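Long-range contacts in aminopeptidase N family protein (Idiomarina loihiensis L2TR, PDB 4FGM), which belongs to the M61 family of zinc peptidases, binds a zinc ion and probably acts as an aminopeptidase: residues Tyr4-Ile9 with Phe16-Thr21; Gln221-Leu226 with His273-Ser278; Tyr347-Thr352 with Ser372-Tyr377. One frame throughout, in Å; residues are numbered along the deposited sequence.

In the fold
Contact 2 is fully buried. Contacts 1 and 3 are only partly buried. No two of them share a helix or strand. Contact 1 lies in the N-terminal part of the chain, away from the zinc site, and is held by regular backbone hydrogen bonds between two strands. Contact 2 joins a strand to the zinc-binding helix and rests on aromatic rings and a water. Contact 3 joins two mostly irregular segments through one side-chain to backbone bond and valine packing. Contacts 2 and 3 have centres about 28 Å apart, yet both reach the bound maleic acid. Contact 1 lies about 27 Å from contact 2 and about 43 Å from contact 3, centre to centre.

Contact 1: Tyr4-Ile9 with Phe16-Thr21; sequences YDITPI and FNVSLT
Asp-5 pairs with Ser-19 and Thr-7 with Asn-17 through four backbone hydrogen bonds. Asp-5 N donates to Ser-19 O at 2.8 Å, and Ser-19 N returns a bond to Asp-5 O. Thr-7 N donates to Asn-17 O, and Asn-17 N to Thr-7 O at 2.7 Å. Tyr-4 with Leu-20 and Ile-6 with Val-18 are the non-hydrogen-bonded pairs. There the CA hydrogens of Tyr-4, Ile-6 and Val-18 also point at carbonyl oxygens across the gap.

The two segments are the arms of an antiparallel beta hairpin, strands 2-10 and 15-22, in the M61 N-terminal region. Strand 123-127 pairs with the first arm and strand 81-91 with the second. Near the turn, Pro-8 is the centre of an inverse gamma turn, with a weak bond from Ile-9 N to Thr-7 O.

The apolar contacts lie on the face of Tyr-4, Ile-6, Val-18 and Leu-20. Leu-20 CD1 sits over one face of the Tyr-4 ring. Leu-20 holds CG opposite its backbone N (chi1 166°), and its end returns to that ring. The two side chains run side by side, and Tyr-4 OH goes on to bond Leu-113 O. The CD2 and CE2 atoms of Phe-16 meet Ile-6 and Pro-8: Phe-16 CD2 is 3.9 Å from Ile-6 CG2, and Phe-16 CE2 is 3.9 Å from Pro-8 CG. Leu-111 and Phe-106 also touch Phe-16.

Polar groups gather on the other face. Asp-5 CB and Ser-19 CB meet at 3.9 Å, while Asp-5 OD2 bonds His-128 and Ser-19 OG bonds His-84. A water donates to Asp-5 OD1 and also bonds Thr-21 OG1, a bridge between the strands. The methyl Ile-9 CG2 lies against the Asn-17 amide, 3.3 Å from Asn-17 OD1, which is itself bonded to Gln-86.

Contact 2: Gln221-Leu226 with His273-Ser278; sequences QSYTFL and HEYFHS. With ZN (zinc ion), chain C; MAE (maleic acid), chain B.
Tyr-275 turns its ring edge onto the face of Tyr-223, a T-shaped pair with planes at 78° and centroids 4.9 Å apart. Tyr-275 CD1 stands over the centre of the Tyr-223 ring. Tyr-275 CD1 is also 3.6 Å from Phe-225 CZ. Phe-225 and Tyr-275 are nearly parallel but slid apart and hardly overlap. Within strand 222-230, Tyr-223 CE1 lies over the face of Phe-225, so the three rings form an aromatic cluster. With chi1 at -170°, the Tyr-223 ring extends away from its own backbone N and reaches helix 262-277. A water bonds Tyr-223 OH at 2.6 Å and also lies within bonding distance of Glu-274 O.

Helix 262-277 carries the HExxH zinc motif: His-273, Glu-274 and His-277. His-273 NE2 binds the zinc ion at 2.3 Å and His-277 NE2 at 2.0 Å. Glu-307 and maleic acid O2 complete the site. Glu-274 bends away from the strand, its OE1 3.7 Å from maleic acid O2.

Further out, Asp-314 holds His-273 ND1 and the carbonyl of Asn-280 holds His-277 ND1. His-185 holds Tyr-275 OH, and helix 197-215 covers that ring.

Contact 3: Tyr347-Thr352 with Ser372-Tyr377; sequences YQQSVT and SIVSYY. With MAE (maleic acid), chain B.
Gln-348 lays its CB against Ser-372 O, 3.8 Å away, and then bends its chain outward. Gln-349 makes the main polar contact. Its first two torsions are both extended (chi1 -174°), and the side chain runs alongside Ile-373 and delivers its amide oxygen to the opposite backbone. Val-374 N donates to Gln-349 OE1 at 3.0 Å, with an angle of 165° at the hydrogen. The donor is tilted from the amide plane. The same Gln-349 OE1 touches Ile-373 CB at 3.2 Å. The backbone of Gln-349 also takes part: its O is 3.3 Å from Val-374 CG1.

Ser-350 is the N-cap of helix 351-356; its side chain points away from the other segment and caps a backbone N further along, while its carbonyl stays near the Val-374 methyl. Val-351 then opens the helix. Its CG2 packs on Tyr-376 CA at 3.6 Å and on Tyr-376 CB, the two side chains crossing at about a right angle.

Segment 372-377 links helix 369-372 to helix 378-394. At its end, Tyr-377 OH donates a 2.6 Å hydrogen bond to maleic acid O1 in the pocket. Ser-375 OG accepts a weak capping bond from Tyr-377 N and is also hydrogen-bonded to Ala-378 N, at the start of helix 378-394. The Tyr-376 ring lies among Leu-303 of helix 303-306, the zinc ligand Glu-307 and Phe-362 of helix 358-362.

Contact 1: Tyr4-Ile9 with Phe16-Thr21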
# COMPACT_ATOMS: atom_id res chain seq x y z
N TYR A 4 -14.34 -21.27 14.69
CA TYR A 4 -14.00 -21.46 13.28
C TYR A 4 -12.95 -22.55 13.12
O TYR A 4 -11.92 -22.51 13.78
CB TYR A 4 -13.46 -20.15 12.69
CG TYR A 4 -14.46 -19.02 12.62
CD1 TYR A 4 -15.30 -18.88 11.53
CD2 TYR A 4 -14.55 -18.09 13.65
CE1 TYR A 4 -16.21 -17.82 11.46
CE2 TYR A 4 -15.45 -17.03 13.58
CZ TYR A 4 -16.28 -16.91 12.49
OH TYR A 4 -17.19 -15.88 12.42
N ASP A 5 -13.21 -23.52 12.26
CA ASP A 5 -12.25 -24.57 11.98
C ASP A 5 -11.80 -24.45 10.54
O ASP A 5 -12.63 -24.49 9.63
CB ASP A 5 -12.84 -25.96 12.20
CG ASP A 5 -12.79 -26.38 13.64
OD1 ASP A 5 -13.77 -26.11 14.38
OD2 ASP A 5 -11.76 -26.97 14.05
N ILE A 6 -10.50 -24.27 10.34
CA ILE A 6 -9.96 -24.14 8.99
C ILE A 6 -8.92 -25.19 8.67
O ILE A 6 -8.02 -25.48 9.47
CB ILE A 6 -9.32 -22.75 8.76
CG1 ILE A 6 -10.37 -21.65 8.94
CG2 ILE A 6 -8.73 -22.68 7.37
CD1 ILE A 6 -9.78 -20.25 8.92
N THR A 7 -9.04 -25.77 7.48
CA THR A 7 -8.10 -26.77 7.03
C THR A 7 -7.75 -26.55 5.57
O THR A 7 -8.64 -26.40 4.74
CB THR A 7 -8.68 -28.21 7.20
OG1 THR A 7 -9.06 -28.43 8.56
CG2 THR A 7 -7.66 -29.26 6.78
N PRO A 8 -6.45 -26.49 5.24
CA PRO A 8 -6.04 -26.30 3.85
C PRO A 8 -6.20 -27.71 3.28
O PRO A 8 -5.22 -28.44 3.13
CB PRO A 8 -4.57 -25.90 3.96
CG PRO A 8 -4.45 -25.36 5.35
CD PRO A 8 -5.31 -26.30 6.15
N ILE A 9 -7.44 -28.10 2.99
CA ILE A 9 -7.74 -29.45 2.54
C ILE A 9 -7.31 -29.90 1.16
O ILE A 9 -6.98 -31.07 0.97
CB ILE A 9 -9.27 -29.72 2.69
CG1 ILE A 9 -9.53 -31.23 2.74
CG2 ILE A 9 -10.05 -29.09 1.54
CD1 ILE A 9 -9.04 -31.89 4.02
N PHE A 16 -9.75 -24.33 0.78
CA PHE A 16 -9.67 -24.44 2.22
C PHE A 16 -11.04 -24.99 2.64
O PHE A 16 -12.05 -24.64 2.02
CB PHE A 16 -9.51 -23.08 2.90
CG PHE A 16 -8.13 -22.48 2.81
CD1 PHE A 16 -7.80 -21.61 1.79
CD2 PHE A 16 -7.19 -22.74 3.81
CE1 PHE A 16 -6.54 -20.97 1.75
CE2 PHE A 16 -5.94 -22.12 3.79
CZ PHE A 16 -5.61 -21.23 2.75
N ASN A 17 -11.09 -25.85 3.64
CA ASN A 17 -12.37 -26.33 4.15
C ASN A 17 -12.59 -25.46 5.36
O ASN A 17 -11.66 -25.24 6.14
CB ASN A 17 -12.32 -27.79 4.60
CG ASN A 17 -12.78 -28.75 3.53
OD1 ASN A 17 -13.11 -28.35 2.41
ND2 ASN A 17 -12.80 -30.04 3.86
N VAL A 18 -13.81 -24.96 5.53
CA VAL A 18 -14.11 -24.12 6.67
C VAL A 18 -15.39 -24.55 7.37
O VAL A 18 -16.39 -24.88 6.72
CB VAL A 18 -14.25 -22.63 6.25
CG1 VAL A 18 -14.48 -21.77 7.48
CG2 VAL A 18 -13.01 -22.17 5.51
N SER A 19 -15.33 -24.57 8.69
CA SER A 19 -16.46 -24.93 9.53
C SER A 19 -16.67 -23.80 10.52
O SER A 19 -15.72 -23.19 11.02
CB SER A 19 -16.22 -26.23 10.30
OG SER A 19 -16.43 -27.35 9.47
N LEU A 20 -17.93 -23.53 10.80
CA LEU A 20 -18.31 -22.47 11.71
C LEU A 20 -19.33 -23.06 12.67
O LEU A 20 -20.34 -23.62 12.23
CB LEU A 20 -18.91 -21.33 10.88
CG LEU A 20 -19.69 -20.23 11.58
CD1 LEU A 20 -18.79 -19.46 12.51
CD2 LEU A 20 -20.27 -19.32 10.53
N THR A 21 -19.06 -22.96 13.96
CA THR A 21 -19.98 -23.51 14.95
C THR A 21 -20.60 -22.45 15.85
O THR A 21 -19.92 -21.78 16.63
CB THR A 21 -19.27 -24.58 15.80
OG1 THR A 21 -18.68 -25.54 14.92
CG2 THR A 21 -20.27 -25.28 16.71
O HOH W 1 -16.21 -25.08 13.72

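Contact 2: Gln221-Leu226 with His273-Ser278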
# COMPACT_ATOMS: atom_id res chain seq x y z
N GLN A 221 2.08 -5.95 21.50
CA GLN A 221 3.02 -6.59 22.41
C GLN A 221 4.08 -7.40 21.67
O GLN A 221 5.07 -7.83 22.25
CB GLN A 221 2.29 -7.48 23.40
CG GLN A 221 1.46 -6.70 24.40
CD GLN A 221 0.72 -7.61 25.35
OE1 GLN A 221 1.20 -7.92 26.44
NE2 GLN A 221 -0.46 -8.06 24.93
N SER A 222 3.86 -7.60 20.37
CA SER A 222 4.79 -8.32 19.52
C SER A 222 4.39 -7.98 18.10
O SER A 222 3.26 -7.54 17.87
CB SER A 222 4.68 -9.83 19.75
OG SER A 222 3.46 -10.32 19.25
N TYR A 223 5.29 -8.14 17.14
CA TYR A 223 4.96 -7.81 15.77
C TYR A 223 5.61 -8.75 14.76
O TYR A 223 6.76 -9.15 14.92
CB TYR A 223 5.35 -6.35 15.50
CG TYR A 223 4.83 -5.81 14.19
CD1 TYR A 223 5.51 -6.05 12.99
CD2 TYR A 223 3.67 -5.04 14.14
CE1 TYR A 223 5.04 -5.54 11.79
CE2 TYR A 223 3.19 -4.53 12.94
CZ TYR A 223 3.89 -4.78 11.77
OH TYR A 223 3.46 -4.22 10.59
N THR A 224 4.86 -9.09 13.71
CA THR A 224 5.36 -10.01 12.69
C THR A 224 5.24 -9.48 11.27
O THR A 224 4.17 -9.03 10.85
CB THR A 224 4.60 -11.34 12.71
OG1 THR A 224 4.30 -11.70 14.07
CG2 THR A 224 5.46 -12.44 12.06
N PHE A 225 6.33 -9.57 10.52
CA PHE A 225 6.34 -9.14 9.13
C PHE A 225 6.15 -10.39 8.28
O PHE A 225 7.12 -11.13 8.04
CB PHE A 225 7.66 -8.47 8.77
CG PHE A 225 7.86 -7.12 9.40
CD1 PHE A 225 8.48 -7.00 10.64
CD2 PHE A 225 7.43 -5.97 8.75
CE1 PHE A 225 8.69 -5.73 11.22
CE2 PHE A 225 7.63 -4.71 9.32
CZ PHE A 225 8.26 -4.59 10.56
N LEU A 226 4.92 -10.66 7.85
CA LEU A 226 4.61 -11.84 7.04
C LEU A 226 4.94 -11.51 5.59
O LEU A 226 4.29 -10.67 4.96
CB LEU A 226 3.14 -12.22 7.18
CG LEU A 226 2.67 -12.40 8.63
CD1 LEU A 226 1.19 -12.79 8.64
CD2 LEU A 226 3.51 -13.47 9.33
N HIS A 273 6.72 1.46 6.16
CA HIS A 273 5.40 1.99 5.85
C HIS A 273 4.29 1.23 6.60
O HIS A 273 3.42 1.83 7.24
CB HIS A 273 5.16 1.91 4.34
CG HIS A 273 3.87 2.51 3.89
ND1 HIS A 273 3.79 3.78 3.36
CD2 HIS A 273 2.61 2.02 3.89
CE1 HIS A 273 2.53 4.05 3.05
NE2 HIS A 273 1.79 3.00 3.36
N GLU A 274 4.32 -0.10 6.53
CA GLU A 274 3.30 -0.89 7.20
C GLU A 274 3.40 -0.78 8.72
O GLU A 274 2.38 -0.67 9.41
CB GLU A 274 3.40 -2.35 6.77
CG GLU A 274 3.32 -2.59 5.26
CD GLU A 274 2.16 -1.86 4.59
OE1 GLU A 274 1.14 -1.62 5.26
OE2 GLU A 274 2.27 -1.53 3.39
N TYR A 275 4.63 -0.78 9.23
CA TYR A 275 4.89 -0.67 10.66
C TYR A 275 4.31 0.64 11.20
O TYR A 275 3.61 0.65 12.22
CB TYR A 275 6.39 -0.72 10.92
CG TYR A 275 6.78 -1.05 12.36
CD1 TYR A 275 6.58 -2.33 12.88
CD2 TYR A 275 7.40 -0.09 13.17
CE1 TYR A 275 6.98 -2.64 14.17
CE2 TYR A 275 7.80 -0.40 14.47
CZ TYR A 275 7.60 -1.67 14.96
OH TYR A 275 8.03 -1.99 16.22
N PHE A 276 4.59 1.73 10.51
CA PHE A 276 4.10 3.05 10.91
C PHE A 276 2.57 3.03 11.00
O PHE A 276 1.97 3.65 11.89
CB PHE A 276 4.51 4.10 9.88
CG PHE A 276 4.33 5.51 10.35
CD1 PHE A 276 5.27 6.09 11.21
CD2 PHE A 276 3.23 6.26 9.96
CE1 PHE A 276 5.10 7.39 11.67
CE2 PHE A 276 3.05 7.57 10.42
CZ PHE A 276 3.99 8.14 11.28
N HIS A 277 1.96 2.29 10.07
CA HIS A 277 0.50 2.16 10.02
C HIS A 277 -0.04 1.57 11.33
O HIS A 277 -1.23 1.73 11.64
CB HIS A 277 0.07 1.28 8.84
CG HIS A 277 -0.21 2.04 7.58
ND1 HIS A 277 -0.94 3.21 7.56
CD2 HIS A 277 0.08 1.76 6.29
CE1 HIS A 277 -1.09 3.61 6.31
NE2 HIS A 277 -0.48 2.75 5.52
N SER A 278 0.82 0.87 12.08
CA SER A 278 0.38 0.29 13.35
C SER A 278 -0.20 1.40 14.22
O SER A 278 -1.17 1.19 14.98
CB SER A 278 1.56 -0.34 14.10
OG SER A 278 1.89 -1.58 13.51
ZN ZN C . -0.45 2.79 3.52
C1 MAE B . -1.34 0.83 1.92
O1 MAE B . -2.18 1.79 1.82
O2 MAE B . -0.84 0.61 3.05
C2 MAE B . -1.05 0.03 0.71
C3 MAE B . -1.79 -0.87 0.06
C4 MAE B . -3.14 -1.30 0.39
O3 MAE B . -3.81 -0.92 1.37
O4 MAE B . -3.64 -2.09 -0.43
O HOH W 2 1.09 -3.07 10.47

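Contact 3: Tyr347-Thr352 with Ser372-Tyr377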
# COMPACT_ATOMS: atom_id res chain seq x y z
N TYR A 347 -4.88 19.40 -11.04
CA TYR A 347 -5.72 20.58 -11.21
C TYR A 347 -7.17 20.17 -11.46
O TYR A 347 -8.04 21.02 -11.65
CB TYR A 347 -5.21 21.44 -12.37
CG TYR A 347 -3.76 21.85 -12.23
CD1 TYR A 347 -2.75 21.17 -12.91
CD2 TYR A 347 -3.40 22.89 -11.37
CE1 TYR A 347 -1.40 21.52 -12.74
CE2 TYR A 347 -2.05 23.25 -11.20
CZ TYR A 347 -1.07 22.56 -11.89
OH TYR A 347 0.26 22.89 -11.72
N GLN A 348 -7.42 18.86 -11.44
CA GLN A 348 -8.76 18.32 -11.67
C GLN A 348 -9.40 17.76 -10.41
O GLN A 348 -10.63 17.65 -10.31
CB GLN A 348 -8.69 17.22 -12.73
CG GLN A 348 -8.59 17.73 -14.16
CD GLN A 348 -9.94 18.12 -14.72
OE1 GLN A 348 -10.91 18.32 -13.98
NE2 GLN A 348 -10.02 18.23 -16.04
N GLN A 349 -8.57 17.41 -9.43
CA GLN A 349 -9.06 16.80 -8.21
C GLN A 349 -8.26 17.23 -6.98
O GLN A 349 -7.03 17.27 -7.01
CB GLN A 349 -8.99 15.28 -8.37
CG GLN A 349 -9.60 14.45 -7.26
CD GLN A 349 -9.36 12.96 -7.48
OE1 GLN A 349 -8.21 12.49 -7.47
NE2 GLN A 349 -10.43 12.21 -7.69
N SER A 350 -8.96 17.57 -5.90
CA SER A 350 -8.27 17.96 -4.67
C SER A 350 -7.87 16.67 -3.97
O SER A 350 -8.44 15.61 -4.24
CB SER A 350 -9.18 18.80 -3.76
OG SER A 350 -10.30 18.07 -3.31
N VAL A 351 -6.90 16.76 -3.07
CA VAL A 351 -6.42 15.58 -2.36
C VAL A 351 -7.50 14.94 -1.49
O VAL A 351 -7.58 13.71 -1.39
CB VAL A 351 -5.18 15.93 -1.49
CG1 VAL A 351 -5.61 16.64 -0.22
CG2 VAL A 351 -4.40 14.67 -1.17
N THR A 352 -8.35 15.76 -0.88
CA THR A 352 -9.42 15.23 -0.03
C THR A 352 -10.47 14.55 -0.89
O THR A 352 -11.06 13.54 -0.50
CB THR A 352 -10.08 16.34 0.81
OG1 THR A 352 -10.42 17.45 -0.04
CG2 THR A 352 -9.15 16.79 1.91
N SER A 372 -6.57 13.10 -14.80
CA SER A 372 -7.82 13.35 -14.09
C SER A 372 -7.88 13.19 -12.58
O SER A 372 -8.88 13.55 -11.97
CB SER A 372 -8.92 12.49 -14.72
OG SER A 372 -8.55 11.11 -14.67
N ILE A 373 -6.84 12.63 -11.97
CA ILE A 373 -6.86 12.46 -10.52
C ILE A 373 -5.52 12.83 -9.91
O ILE A 373 -4.55 13.08 -10.62
CB ILE A 373 -7.20 11.00 -10.10
CG1 ILE A 373 -6.02 10.08 -10.41
CG2 ILE A 373 -8.45 10.51 -10.81
CD1 ILE A 373 -6.20 8.67 -9.86
N VAL A 374 -5.48 12.89 -8.59
CA VAL A 374 -4.25 13.20 -7.89
C VAL A 374 -4.05 12.10 -6.85
O VAL A 374 -5.02 11.50 -6.39
CB VAL A 374 -4.32 14.59 -7.22
CG1 VAL A 374 -5.31 14.58 -6.06
CG2 VAL A 374 -2.93 15.02 -6.77
N SER A 375 -2.81 11.82 -6.49
CA SER A 375 -2.52 10.77 -5.52
C SER A 375 -2.54 11.32 -4.09
O SER A 375 -1.75 12.21 -3.76
CB SER A 375 -1.16 10.15 -5.81
OG SER A 375 -0.83 9.13 -4.88
N TYR A 376 -3.43 10.80 -3.26
CA TYR A 376 -3.48 11.25 -1.87
C TYR A 376 -2.28 10.68 -1.14
O TYR A 376 -1.96 11.10 -0.03
CB TYR A 376 -4.80 10.83 -1.20
CG TYR A 376 -5.18 9.37 -1.33
CD1 TYR A 376 -4.60 8.40 -0.51
CD2 TYR A 376 -6.17 8.97 -2.24
CE1 TYR A 376 -4.99 7.06 -0.59
CE2 TYR A 376 -6.56 7.64 -2.33
CZ TYR A 376 -5.97 6.69 -1.51
OH TYR A 376 -6.37 5.38 -1.59
N TYR A 377 -1.59 9.74 -1.79
CA TYR A 377 -0.38 9.15 -1.24
C TYR A 377 0.75 10.14 -1.46
O TYR A 377 1.37 10.62 -0.51
CB TYR A 377 -0.01 7.86 -1.97
CG TYR A 377 -0.75 6.62 -1.52
CD1 TYR A 377 -0.32 5.90 -0.41
CD2 TYR A 377 -1.85 6.15 -2.23
CE1 TYR A 377 -0.97 4.74 -0.02
CE2 TYR A 377 -2.51 4.99 -1.85
CZ TYR A 377 -2.06 4.29 -0.74
OH TYR A 377 -2.69 3.13 -0.38
C1 MAE B . -1.34 0.83 1.92
O1 MAE B . -2.18 1.79 1.82
O2 MAE B . -0.84 0.61 3.05
C2 MAE B . -1.05 0.03 0.71
C3 MAE B . -1.79 -0.87 0.06
C4 MAE B . -3.14 -1.30 0.39
O3 MAE B . -3.81 -0.92 1.37
O4 MAE B . -3.64 -2.09 -0.43